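PDB 5G5Y: fructooligosaccharide ABC transporter substrate-binding protein FusA from Streptococcus pneumoniae, which binds short- and long-chain fructooligosaccharides, preferring tetrasaccharides and larger, as the solute-binding component of the FusABC-MsmK importer. Local coordinates for residues L23-R27 against Q337-Y343; L333-Q337 against S358-K362; K347-I351 against L374-T378. All blocks are in the same frame, centred on the assembly; numbering follows the deposited sequence.

Contact 1 of 3, residues L23-R27 against Q337-Y343; sequences LILQR and QNNWGTY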
ATOM      1  N   LEU A  23     -11.331 -20.084  15.396  1.00 18.77           N
ATOM      2  CA  LEU A  23     -10.652 -20.279  16.680  1.00 17.76           C
ATOM      3  C   LEU A  23     -10.360 -18.953  17.419  1.00 17.47           C
ATOM      4  O   LEU A  23     -10.550 -18.840  18.667  1.00 17.15           O
ATOM      5  CB  LEU A  23      -9.406 -21.151  16.481  1.00 17.96           C
ATOM      6  CG  LEU A  23      -8.630 -21.558  17.713  1.00 19.39           C
ATOM      7  CD1 LEU A  23      -9.503 -22.178  18.816  1.00 20.65           C
ATOM      8  CD2 LEU A  23      -7.528 -22.533  17.313  1.00 19.57           C
ATOM      9  N   ILE A  24      -9.936 -17.933  16.674  1.00 16.97           N
ATOM     10  CA  ILE A  24      -9.719 -16.614  17.293  1.00 15.71           C
ATOM     11  C   ILE A  24     -10.978 -16.113  18.001  1.00 15.60           C
ATOM     12  O   ILE A  24     -10.923 -15.606  19.132  1.00 15.80           O
ATOM     13  CB  ILE A  24      -9.199 -15.573  16.251  1.00 16.07           C
ATOM     14  CG1 ILE A  24      -7.716 -15.834  15.908  1.00 16.47           C
ATOM     15  CG2 ILE A  24      -9.319 -14.171  16.785  1.00 16.47           C
ATOM     16  CD1 ILE A  24      -7.214 -15.030  14.708  1.00 16.67           C
ATOM     17  N   LEU A  25     -12.132 -16.217  17.364  1.00 14.94           N
ATOM     18  CA  LEU A  25     -13.324 -15.645  17.976  1.00 15.51           C
ATOM     19  C   LEU A  25     -13.894 -16.508  19.125  1.00 16.50           C
ATOM     20  O   LEU A  25     -14.555 -15.995  20.019  1.00 17.75           O
ATOM     21  CB  LEU A  25     -14.359 -15.361  16.914  1.00 16.89           C
ATOM     22  CG  LEU A  25     -13.839 -14.280  15.952  1.00 17.36           C
ATOM     23  CD1 LEU A  25     -14.763 -14.197  14.764  1.00 17.19           C
ATOM     24  CD2 LEU A  25     -13.745 -12.925  16.651  1.00 17.48           C
ATOM     25  N   GLN A  26     -13.644 -17.808  19.063  1.00 18.06           N
ATOM     26  CA  GLN A  26     -13.972 -18.757  20.161  1.00 19.69           C
ATOM     27  C   GLN A  26     -13.205 -18.434  21.421  1.00 19.79           C
ATOM     28  O   GLN A  26     -13.800 -18.300  22.498  1.00 18.40           O
ATOM     29  CB  GLN A  26     -13.651 -20.191  19.716  1.00 21.04           C
ATOM     30  CG  GLN A  26     -14.690 -20.683  18.746  1.00 22.32           C
ATOM     31  CD  GLN A  26     -14.289 -21.925  17.982  1.00 24.98           C
ATOM     32  OE1 GLN A  26     -13.269 -22.547  18.255  1.00 25.75           O
ATOM     33  NE2 GLN A  26     -15.088 -22.276  17.004  1.00 26.34           N
ATOM     34  N   ARG A  27     -11.893 -18.221  21.269  1.00 19.06           N
ATOM     35  CA  ARG A  27     -11.063 -17.785  22.385  1.00 18.99           C
ATOM     36  C   ARG A  27     -11.442 -16.400  22.883  1.00 18.53           C
ATOM     37  O   ARG A  27     -11.491 -16.166  24.091  1.00 17.75           O
ATOM     38  CB  ARG A  27      -9.571 -17.788  22.015  1.00 19.45           C
ATOM     39  CG  ARG A  27      -9.024 -19.169  21.725  1.00 20.59           C
ATOM     40  CD  ARG A  27      -7.516 -19.147  21.751  1.00 22.94           C
ATOM     41  NE  ARG A  27      -6.915 -20.432  21.368  1.00 22.06           N
ATOM     42  CZ  ARG A  27      -6.144 -20.654  20.315  1.00 22.75           C
ATOM     43  NH1 ARG A  27      -5.843 -19.689  19.428  1.00 21.27           N
ATOM     44  NH2 ARG A  27      -5.653 -21.882  20.139  1.00 23.32           N
ATOM     45  N   GLN A 337      -2.706 -11.650  15.725  1.00 13.95           N
ATOM     46  CA  GLN A 337      -3.513 -12.800  15.276  1.00 14.47           C
ATOM     47  C   GLN A 337      -4.685 -12.368  14.413  1.00 14.28           C
ATOM     48  O   GLN A 337      -4.946 -12.971  13.345  1.00 14.16           O
ATOM     49  CB  GLN A 337      -4.031 -13.579  16.477  1.00 14.71           C
ATOM     50  CG  GLN A 337      -2.957 -14.245  17.286  1.00 14.85           C
ATOM     51  CD  GLN A 337      -3.531 -14.865  18.532  1.00 16.05           C
ATOM     52  OE1 GLN A 337      -4.126 -15.921  18.455  1.00 16.97           O
ATOM     53  NE2 GLN A 337      -3.360 -14.199  19.684  1.00 16.69           N
ATOM     54  N   ASN A 338      -5.373 -11.295  14.812  1.00 13.69           N
ATOM     55  CA  ASN A 338      -6.516 -10.835  14.016  1.00 13.96           C
ATOM     56  C   ASN A 338      -6.118 -10.524  12.573  1.00 13.53           C
ATOM     57  O   ASN A 338      -6.866 -10.801  11.631  1.00 13.58           O
ATOM     58  CB  ASN A 338      -7.191  -9.614  14.640  1.00 13.40           C
ATOM     59  CG  ASN A 338      -7.931  -9.950  15.931  1.00 14.03           C
ATOM     60  OD1 ASN A 338      -7.934 -11.097  16.395  1.00 13.68           O
ATOM     61  ND2 ASN A 338      -8.526  -8.932  16.537  1.00 13.55           N
ATOM     62  N   ASN A 339      -4.919  -9.990  12.423  1.00 14.38           N
ATOM     63  CA  ASN A 339      -4.388  -9.599  11.123  1.00 14.62           C
ATOM     64  C   ASN A 339      -3.959 -10.822  10.295  1.00 14.38           C
ATOM     65  O   ASN A 339      -4.148 -10.840   9.089  1.00 15.09           O
ATOM     66  CB  ASN A 339      -3.174  -8.693  11.324  1.00 14.61           C
ATOM     67  CG  ASN A 339      -2.785  -7.909  10.060  1.00 15.53           C
ATOM     68  OD1 ASN A 339      -3.625  -7.282   9.429  1.00 16.30           O
ATOM     69  ND2 ASN A 339      -1.507  -7.913   9.724  1.00 15.01           N
ATOM     70  N   TRP A 340      -3.310 -11.788  10.940  1.00 14.41           N
ATOM     71  CA  TRP A 340      -2.550 -12.812  10.215  1.00 15.03           C
ATOM     72  C   TRP A 340      -2.948 -14.279  10.414  1.00 16.26           C
ATOM     73  O   TRP A 340      -2.587 -15.105   9.564  1.00 17.96           O
ATOM     74  CB  TRP A 340      -1.045 -12.658  10.499  1.00 15.08           C
ATOM     75  CG  TRP A 340      -0.352 -11.590   9.734  1.00 15.43           C
ATOM     76  CD1 TRP A 340      -0.525 -11.275   8.398  1.00 15.65           C
ATOM     77  CD2 TRP A 340       0.692 -10.731  10.206  1.00 14.79           C
ATOM     78  NE1 TRP A 340       0.328 -10.235   8.032  1.00 15.43           N
ATOM     79  CE2 TRP A 340       1.092  -9.893   9.114  1.00 15.03           C
ATOM     80  CE3 TRP A 340       1.315 -10.558  11.438  1.00 14.78           C
ATOM     81  CZ2 TRP A 340       2.060  -8.889   9.248  1.00 14.84           C
ATOM     82  CZ3 TRP A 340       2.313  -9.576  11.548  1.00 14.89           C
ATOM     83  CH2 TRP A 340       2.665  -8.765  10.463  1.00 14.51           C
ATOM     84  N   GLY A 341      -3.590 -14.617  11.534  1.00 17.32           N
ATOM     85  CA  GLY A 341      -3.949 -16.001  11.837  1.00 17.86           C
ATOM     86  C   GLY A 341      -3.695 -16.370  13.270  1.00 19.01           C
ATOM     87  O   GLY A 341      -3.485 -15.503  14.107  1.00 17.89           O
ATOM     88  N   THR A 342      -3.700 -17.663  13.580  1.00 18.20           N
ATOM     89  CA  THR A 342      -3.570 -18.052  14.968  1.00 17.11           C
ATOM     90  C   THR A 342      -2.696 -19.315  15.164  1.00 18.07           C
ATOM     91  O   THR A 342      -2.014 -19.743  14.257  1.00 18.38           O
ATOM     92  CB  THR A 342      -4.973 -18.122  15.626  1.00 18.15           C
ATOM     93  OG1 THR A 342      -4.842 -18.259  17.046  1.00 19.17           O
ATOM     94  CG2 THR A 342      -5.817 -19.281  15.038  1.00 19.03           C
ATOM     95  N   TYR A 343      -2.715 -19.835  16.382  1.00 18.54           N
ATOM     96  CA  TYR A 343      -1.888 -20.945  16.829  1.00 20.79           C
ATOM     97  C   TYR A 343      -2.793 -21.962  17.516  1.00 22.83           C
ATOM     98  O   TYR A 343      -3.916 -21.628  17.935  1.00 21.88           O
ATOM     99  CB  TYR A 343      -0.880 -20.443  17.889  1.00 21.49           C
ATOM    100  CG  TYR A 343      -1.562 -19.958  19.154  1.00 21.20           C
ATOM    101  CD1 TYR A 343      -2.018 -18.636  19.261  1.00 21.64           C
ATOM    102  CD2 TYR A 343      -1.856 -20.847  20.210  1.00 23.00           C
ATOM    103  CE1 TYR A 343      -2.706 -18.203  20.384  1.00 21.02           C
ATOM    104  CE2 TYR A 343      -2.525 -20.415  21.345  1.00 23.44           C
ATOM    105  CZ  TYR A 343      -2.954 -19.088  21.417  1.00 23.46           C
ATOM    106  OH  TYR A 343      -3.620 -18.649  22.514  1.00 24.35           O
TER
HETATM  107  O   HOH W   1      -6.428 -16.683  19.963  1.00 19.20           O
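Arg-27 lays its guanidinium flat over the ring of Tyr-343, the planes 7° apart and CZ 4.0 Å from the ring centroid, which defines an offset stack with cation-pi character. The arginine belongs to helix 23-32, the connecting helix of the beta-alpha-beta unit between strands 3-10 and 34-41, and it packs here on the C-terminal end of helix 332-340, which carries the substrate-binding residue Trp-340. Leu-23 CG sits over the other face of the guanidinium, so the flat group is sandwiched. Its rotation is fixed in plane as well: NH1 and NH2 converge end-on on one backbone carbonyl, and the bond from Arg-27 NH2 to Tyr-343 O is the shorter and straighter, 2.8 Å with an angle of 155° at the hydrogen. Beside this polar layer, Ile-24 packs against Thr-342 and the helix end. With CG1 beside the backbone N (chi1 -74°), it runs alongside Thr-342, pointing the other way, CG1 to CB 3.6 Å, while Ile-24 CD1 reaches Gln-337 O at 3.4 Å. Thr-342 OG1 donates in the carbonyl plane to Gln-337 OE1, 2.8 Å away. That same OE1 accepts a second bond, from a water 2.9 Å away that in turn accepts from Arg-27 NH1.

Contact 2 of 3, residues L333-Q337 against S358-K362; sequences LQSVQ and SNSLK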
ATOM      1  N   LEU A 333      -0.864  -8.936  21.095  1.00 16.84           N
ATOM      2  CA  LEU A 333      -1.001 -10.350  20.639  1.00 18.17           C
ATOM      3  C   LEU A 333      -2.306 -10.596  19.880  1.00 15.52           C
ATOM      4  O   LEU A 333      -2.371 -11.422  18.951  1.00 14.37           O
ATOM      5  CB  LEU A 333      -0.897 -11.335  21.803  1.00 20.92           C
ATOM      6  CG  LEU A 333       0.515 -11.818  22.171  1.00 24.64           C
ATOM      7  CD1 LEU A 333       0.418 -12.580  23.493  1.00 27.77           C
ATOM      8  CD2 LEU A 333       1.149 -12.714  21.119  1.00 25.78           C
ATOM      9  N   GLN A 334      -3.348  -9.865  20.258  1.00 14.04           N
ATOM     10  CA  GLN A 334      -4.612 -10.004  19.612  1.00 14.17           C
ATOM     11  C   GLN A 334      -4.560  -9.342  18.230  1.00 14.12           C
ATOM     12  O   GLN A 334      -5.070  -9.918  17.281  1.00 12.28           O
ATOM     13  CB  GLN A 334      -5.728  -9.375  20.446  1.00 15.32           C
ATOM     14  CG  GLN A 334      -7.118  -9.803  19.975  1.00 15.13           C
ATOM     15  CD  GLN A 334      -7.413 -11.263  20.289  1.00 16.62           C
ATOM     16  OE1 GLN A 334      -7.325 -11.679  21.426  1.00 17.23           O
ATOM     17  NE2 GLN A 334      -7.708 -12.044  19.274  1.00 17.02           N
ATOM     18  N   SER A 335      -4.022  -8.116  18.144  1.00 12.34           N
ATOM     19  CA  SER A 335      -3.857  -7.459  16.849  1.00 12.95           C
ATOM     20  C   SER A 335      -3.099  -8.326  15.835  1.00 12.86           C
ATOM     21  O   SER A 335      -3.484  -8.425  14.672  1.00 12.97           O
ATOM     22  CB  SER A 335      -3.189  -6.101  17.003  1.00 12.24           C
ATOM     23  OG  SER A 335      -4.047  -5.177  17.603  1.00 12.26           O
ATOM     24  N   VAL A 336      -2.014  -8.959  16.282  1.00 14.18           N
ATOM     25  CA  VAL A 336      -1.206  -9.733  15.392  1.00 14.17           C
ATOM     26  C   VAL A 336      -2.037 -10.909  14.845  1.00 14.04           C
ATOM     27  O   VAL A 336      -2.091 -11.114  13.644  1.00 14.03           O
ATOM     28  CB  VAL A 336       0.096 -10.214  16.069  1.00 14.67           C
ATOM     29  CG1 VAL A 336       0.800 -11.282  15.259  1.00 15.55           C
ATOM     30  CG2 VAL A 336       1.014  -9.022  16.361  1.00 15.33           C
ATOM     31  N   GLN A 337      -2.706 -11.650  15.725  1.00 13.95           N
ATOM     32  CA  GLN A 337      -3.513 -12.800  15.276  1.00 14.47           C
ATOM     33  C   GLN A 337      -4.685 -12.368  14.413  1.00 14.28           C
ATOM     34  O   GLN A 337      -4.946 -12.971  13.345  1.00 14.16           O
ATOM     35  CB  GLN A 337      -4.031 -13.579  16.477  1.00 14.71           C
ATOM     36  CG  GLN A 337      -2.957 -14.245  17.286  1.00 14.85           C
ATOM     37  CD  GLN A 337      -3.531 -14.865  18.532  1.00 16.05           C
ATOM     38  OE1 GLN A 337      -4.126 -15.921  18.455  1.00 16.97           O
ATOM     39  NE2 GLN A 337      -3.360 -14.199  19.684  1.00 16.69           N
ATOM     40  N   SER A 358       7.423 -17.010  26.817  1.00 37.32           N
ATOM     41  CA  SER A 358       7.598 -15.611  26.422  1.00 33.67           C
ATOM     42  C   SER A 358       6.289 -14.950  25.975  1.00 32.20           C
ATOM     43  O   SER A 358       6.263 -13.741  25.783  1.00 33.59           O
ATOM     44  CB  SER A 358       8.641 -15.500  25.318  1.00 34.46           C
ATOM     45  OG  SER A 358       8.161 -16.088  24.121  1.00 35.58           O
ATOM     46  N   ASN A 359       5.228 -15.744  25.796  1.00 31.61           N
ATOM     47  CA  ASN A 359       3.942 -15.273  25.289  1.00 32.75           C
ATOM     48  C   ASN A 359       4.151 -14.485  23.975  1.00 29.94           C
ATOM     49  O   ASN A 359       3.770 -13.332  23.859  1.00 30.61           O
ATOM     50  CB  ASN A 359       3.224 -14.458  26.369  1.00 33.07           C
ATOM     51  CG  ASN A 359       1.719 -14.434  26.189  1.00 38.83           C
ATOM     52  OD1 ASN A 359       1.090 -15.453  25.871  1.00 41.50           O
ATOM     53  ND2 ASN A 359       1.117 -13.257  26.396  1.00 43.43           N
ATOM     54  N   SER A 360       4.840 -15.113  23.029  1.00 27.44           N
ATOM     55  CA  SER A 360       5.118 -14.495  21.738  1.00 24.90           C
ATOM     56  C   SER A 360       4.887 -15.485  20.625  1.00 23.54           C
ATOM     57  O   SER A 360       4.970 -16.722  20.798  1.00 22.85           O
ATOM     58  CB  SER A 360       6.545 -13.960  21.696  1.00 27.33           C
ATOM     59  OG  SER A 360       7.492 -15.021  21.763  1.00 28.81           O
ATOM     60  N   LEU A 361       4.586 -14.924  19.463  1.00 21.90           N
ATOM     61  CA  LEU A 361       4.186 -15.672  18.296  1.00 20.81           C
ATOM     62  C   LEU A 361       5.346 -15.818  17.320  1.00 21.99           C
ATOM     63  O   LEU A 361       6.121 -14.870  17.122  1.00 19.72           O
ATOM     64  CB  LEU A 361       3.010 -14.947  17.621  1.00 21.65           C
ATOM     65  CG  LEU A 361       1.699 -14.895  18.411  1.00 22.26           C
ATOM     66  CD1 LEU A 361       0.763 -13.828  17.864  1.00 22.86           C
ATOM     67  CD2 LEU A 361       0.993 -16.234  18.419  1.00 22.98           C
ATOM     68  N   LYS A 362       5.468 -17.006  16.726  1.00 21.43           N
ATOM     69  CA  LYS A 362       6.415 -17.274  15.642  1.00 22.30           C
ATOM     70  C   LYS A 362       5.689 -17.848  14.447  1.00 21.05           C
ATOM     71  O   LYS A 362       4.915 -18.785  14.583  1.00 20.35           O
ATOM     72  CB  LYS A 362       7.522 -18.264  16.086  1.00 23.62           C
TER
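Leu-361 places CG beside its backbone N and anti to the carbonyl carbon (chi1 -66°), which sends CD1 toward helix 332-340, where Val-336 answers with CG1 turned anti to its own N (chi1 167°). The two branches meet tip to tip, CG1 to CD1 at 3.6 Å. Leu-333, one helical turn before Gln-337, crosses Leu-361 at a slant, and its CD2 lies 3.5 Å from Leu-361 CD1, closer than two methyl carbons usually come; packing is therefore tight at this point. The third wall is aliphatic too: Gln-337 CG lies 3.8 Å from Leu-361 CD1, its chain running roughly at right angles to the leucine. One methyl, Leu-361 CD1, is thus touched by three side chains of one helix face, Leu-333, Val-336 and Gln-337, which is the geometric evidence that the leucine plugs into this surface.

The axes of helical segment 333-337 and strand 360-362 come within 9.7 Å, their directions 22° apart. The other branch of Leu-333 covers the turn, CD1 being 3.5 Å from Asn-359 O. The amide of Gln-337 is anchored within its own helix: NE2 donates to Leu-333 O at 3.0 Å, arriving from well above the carbonyl plane, while the backbone N of Gln-337 uses the opposite face of that plane. OE1 is held separately by Thr-342.

Phe-352 of the neighbouring strand touches both Val-336 and Leu-361, extending the apolar cluster. The positive backbone angles of Asn-359 fit its place in the turn, for Asn-359 and Ser-360 together face Asp-355. The arrangement is that of a beta hairpin, strands 352-355 and 360-363, closed by a G1 beta bulge and packed by one strand residue onto a helix.

Contact 3 of 3, residues K347-I351 against L374-T378; sequences KQQNI and LRQKT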
ATOM      1  N   LYS A 347      -7.206 -29.104  14.329  1.00 37.77           N
ATOM      2  CA  LYS A 347      -8.071 -29.511  13.198  1.00 37.48           C
ATOM      3  C   LYS A 347      -7.633 -28.996  11.826  1.00 36.39           C
ATOM      4  O   LYS A 347      -8.185 -29.405  10.802  1.00 34.43           O
ATOM      5  CB  LYS A 347      -9.511 -29.056  13.439  1.00 39.74           C
ATOM      6  CG  LYS A 347     -10.119 -29.466  14.778  1.00 41.46           C
ATOM      7  CD  LYS A 347     -11.529 -28.904  14.929  1.00 40.67           C
ATOM      8  CE  LYS A 347     -12.238 -29.388  16.183  1.00 42.12           C
ATOM      9  NZ  LYS A 347     -11.796 -28.705  17.443  1.00 41.19           N
ATOM     10  N   GLN A 348      -6.682 -28.058  11.799  1.00 34.48           N
ATOM     11  CA  GLN A 348      -6.092 -27.566  10.555  1.00 31.06           C
ATOM     12  C   GLN A 348      -4.735 -26.930  10.876  1.00 27.19           C
ATOM     13  O   GLN A 348      -4.345 -26.847  12.035  1.00 26.59           O
ATOM     14  CB  GLN A 348      -7.035 -26.574   9.808  1.00 32.65           C
ATOM     15  CG  GLN A 348      -7.175 -25.208  10.466  1.00 33.44           C
ATOM     16  CD  GLN A 348      -8.324 -24.323   9.964  1.00 33.37           C
ATOM     17  OE1 GLN A 348      -8.848 -23.495  10.723  1.00 35.89           O
ATOM     18  NE2 GLN A 348      -8.690 -24.451   8.714  1.00 30.88           N
ATOM     19  N   GLN A 349      -4.017 -26.516   9.836  1.00 25.53           N
ATOM     20  CA  GLN A 349      -2.720 -25.897   9.998  1.00 26.34           C
ATOM     21  C   GLN A 349      -2.836 -24.553  10.744  1.00 24.03           C
ATOM     22  O   GLN A 349      -3.925 -24.000  10.865  1.00 22.12           O
ATOM     23  CB  GLN A 349      -2.051 -25.709   8.641  1.00 30.47           C
ATOM     24  CG  GLN A 349      -1.451 -26.992   8.093  1.00 34.60           C
ATOM     25  CD  GLN A 349      -0.682 -26.737   6.828  1.00 39.68           C
ATOM     26  OE1 GLN A 349       0.419 -26.171   6.859  1.00 43.01           O
ATOM     27  NE2 GLN A 349      -1.250 -27.135   5.698  1.00 40.77           N
ATOM     28  N   ASN A 350      -1.706 -24.063  11.228  1.00 23.92           N
ATOM     29  CA  ASN A 350      -1.623 -22.799  11.997  1.00 23.40           C
ATOM     30  C   ASN A 350      -0.591 -21.853  11.418  1.00 22.10           C
ATOM     31  O   ASN A 350       0.505 -22.260  11.094  1.00 23.49           O
ATOM     32  CB  ASN A 350      -1.261 -23.073  13.443  1.00 23.35           C
ATOM     33  CG  ASN A 350      -2.349 -23.859  14.180  1.00 24.77           C
ATOM     34  OD1 ASN A 350      -3.346 -23.303  14.643  1.00 25.02           O
ATOM     35  ND2 ASN A 350      -2.154 -25.179  14.281  1.00 24.08           N
ATOM     36  N   ILE A 351      -0.952 -20.582  11.292  1.00 21.10           N
ATOM     37  CA  ILE A 351       0.003 -19.549  10.873  1.00 20.35           C
ATOM     38  C   ILE A 351       1.139 -19.397  11.907  1.00 19.36           C
ATOM     39  O   ILE A 351       2.328 -19.202  11.559  1.00 19.02           O
ATOM     40  CB  ILE A 351      -0.730 -18.208  10.622  1.00 19.69           C
ATOM     41  CG1 ILE A 351      -1.691 -18.334   9.452  1.00 19.78           C
ATOM     42  CG2 ILE A 351       0.261 -17.056  10.413  1.00 19.15           C
ATOM     43  CD1 ILE A 351      -1.039 -18.466   8.088  1.00 20.81           C
ATOM     44  N   LEU A 374      -4.792 -20.257   4.159  1.00 23.92           N
ATOM     45  CA  LEU A 374      -4.939 -20.428   5.591  1.00 23.61           C
ATOM     46  C   LEU A 374      -5.180 -19.072   6.289  1.00 22.92           C
ATOM     47  O   LEU A 374      -5.972 -18.989   7.241  1.00 22.22           O
ATOM     48  CB  LEU A 374      -3.753 -21.141   6.180  1.00 24.13           C
ATOM     49  CG  LEU A 374      -3.816 -21.367   7.694  1.00 24.00           C
ATOM     50  CD1 LEU A 374      -5.022 -22.235   8.041  1.00 24.62           C
ATOM     51  CD2 LEU A 374      -2.509 -21.983   8.144  1.00 23.98           C
ATOM     52  N   ARG A 375      -4.550 -18.009   5.783  1.00 23.34           N
ATOM     53  CA  ARG A 375      -4.739 -16.684   6.393  1.00 21.46           C
ATOM     54  C   ARG A 375      -6.223 -16.271   6.264  1.00 20.58           C
ATOM     55  O   ARG A 375      -6.870 -15.881   7.248  1.00 21.52           O
ATOM     56  CB  ARG A 375      -3.841 -15.641   5.766  1.00 20.56           C
ATOM     57  CG  ARG A 375      -4.069 -14.271   6.377  1.00 20.33           C
ATOM     58  CD  ARG A 375      -3.314 -13.163   5.657  1.00 21.14           C
ATOM     59  NE  ARG A 375      -3.562 -11.873   6.326  1.00 20.09           N
ATOM     60  CZ  ARG A 375      -2.995 -10.712   5.977  1.00 21.13           C
ATOM     61  NH1 ARG A 375      -2.136 -10.657   4.973  1.00 21.17           N
ATOM     62  NH2 ARG A 375      -3.273  -9.596   6.646  1.00 19.63           N
ATOM     63  N   GLN A 376      -6.757 -16.393   5.057  1.00 20.19           N
ATOM     64  CA  GLN A 376      -8.164 -16.057   4.795  1.00 21.26           C
ATOM     65  C   GLN A 376      -9.143 -16.864   5.624  1.00 20.79           C
ATOM     66  O   GLN A 376     -10.196 -16.360   5.966  1.00 21.10           O
ATOM     67  CB  GLN A 376      -8.514 -16.261   3.331  1.00 24.65           C
ATOM     68  CG  GLN A 376      -8.066 -15.200   2.378  1.00 27.44           C
ATOM     69  CD  GLN A 376      -8.188 -15.757   0.977  1.00 35.76           C
ATOM     70  OE1 GLN A 376      -9.299 -15.841   0.448  1.00 38.87           O
ATOM     71  NE2 GLN A 376      -7.071 -16.263   0.419  1.00 38.59           N
ATOM     72  N   LYS A 377      -8.803 -18.125   5.904  1.00 21.07           N
ATOM     73  CA  LYS A 377      -9.646 -18.990   6.709  1.00 20.22           C
ATOM     74  C   LYS A 377      -9.634 -18.690   8.197  1.00 19.12           C
ATOM     75  O   LYS A 377     -10.602 -19.039   8.882  1.00 20.36           O
ATOM     76  CB  LYS A 377      -9.272 -20.469   6.506  1.00 21.69           C
ATOM     77  CG  LYS A 377      -9.519 -21.013   5.115  1.00 23.55           C
ATOM     78  CD  LYS A 377      -9.071 -22.481   5.106  1.00 28.91           C
ATOM     79  CE  LYS A 377      -9.130 -23.142   3.753  1.00 32.08           C
ATOM     80  NZ  LYS A 377      -8.420 -24.451   3.807  1.00 33.50           N
ATOM     81  N   THR A 378      -8.563 -18.046   8.696  1.00 18.25           N
ATOM     82  CA  THR A 378      -8.283 -17.961  10.144  1.00 17.69           C
ATOM     83  C   THR A 378      -8.136 -16.543  10.720  1.00 18.12           C
ATOM     84  O   THR A 378      -8.321 -16.371  11.920  1.00 17.69           O
ATOM     85  CB  THR A 378      -7.052 -18.826  10.531  1.00 18.86           C
ATOM     86  OG1 THR A 378      -5.840 -18.345   9.925  1.00 18.87           O
ATOM     87  CG2 THR A 378      -7.287 -20.319  10.097  1.00 18.77           C
TER
HETATM   88  O   HOH W   2     -10.940 -21.234  10.578  1.00 24.10           O
HETATM   89  O   HOH W   3      -3.923 -19.710  11.594  1.00 17.13           O
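Two flat groups of the 347-351 loop meet the last turn of helix 370-378. The peptide joining Gln-349 to Asn-350 has one face covered by Leu-374, whose CD1 lies 3.5 Å from Gln-349 O while CD2 stands over the carbonyl carbon. At the carboxamide of Gln-348 the methyl of Thr-378 stands above the plane at its oxygen end, CG2 being 3.6 Å from OE1, and at the nitrogen end NE2 approaches Lys-377 CD more loosely at 4.1 Å.

Leu-374 directs both methyls at the loop because CG is anti to the backbone N (chi1 180°). CD2 also meets Gln-349 CB and, at 3.8 Å, Ile-351 CD1, the isoleucine and leucine lying side by side and pointing opposite ways. Leu-366 touches Gln-349, Ile-351 and Leu-374 and extends the apolar cluster.

Polar atoms across the contact are joined through water. One water donates to both Gln-348 OE1 and Lys-377 O, so a carbonyl at the end of the helix gains a partner from the loop. A second water accepts from Ile-351 N at 3.1 Å and donates to Thr-378 OG1 at 2.9 Å; that hydroxyl donates in turn to Leu-374 O, 2.8 Å away and above the carbonyl plane. The next helix residue, Arg-375, binds substrate; it turns from the loop and forms a salt bridge with Glu-379, another substrate-binding residue.

The chemistry implies a leucine-centred packing bordered by solvent-mediated bonds: the proton donations run in one direction, from the Ile-351 amide through water and threonine to the helix carbonyl, a sequence that would probably make each bond reinforce the next.

How the contacts relate
From the N terminus, helix 23-32 waits for more than 300 residues before helix 332-340 returns to it, and contact 1 closes that long loop. Contact 2 opens on the same helix 332-340, sharing Gln-337 with contact 1, and closes a short loop on strand 360-363; the two therefore cross. Contact 3 opens after contact 1 has closed, so these are in series, but it crosses contact 2, since 347-351 lies within the loop that contact 2 closes and 374-378 beyond it. Asn-339 O and Arg-375 NH2, 2.9 Å apart, link contacts 1 and 3 beside the substrate site. Together they join two helices, a hairpin and helix 370-378.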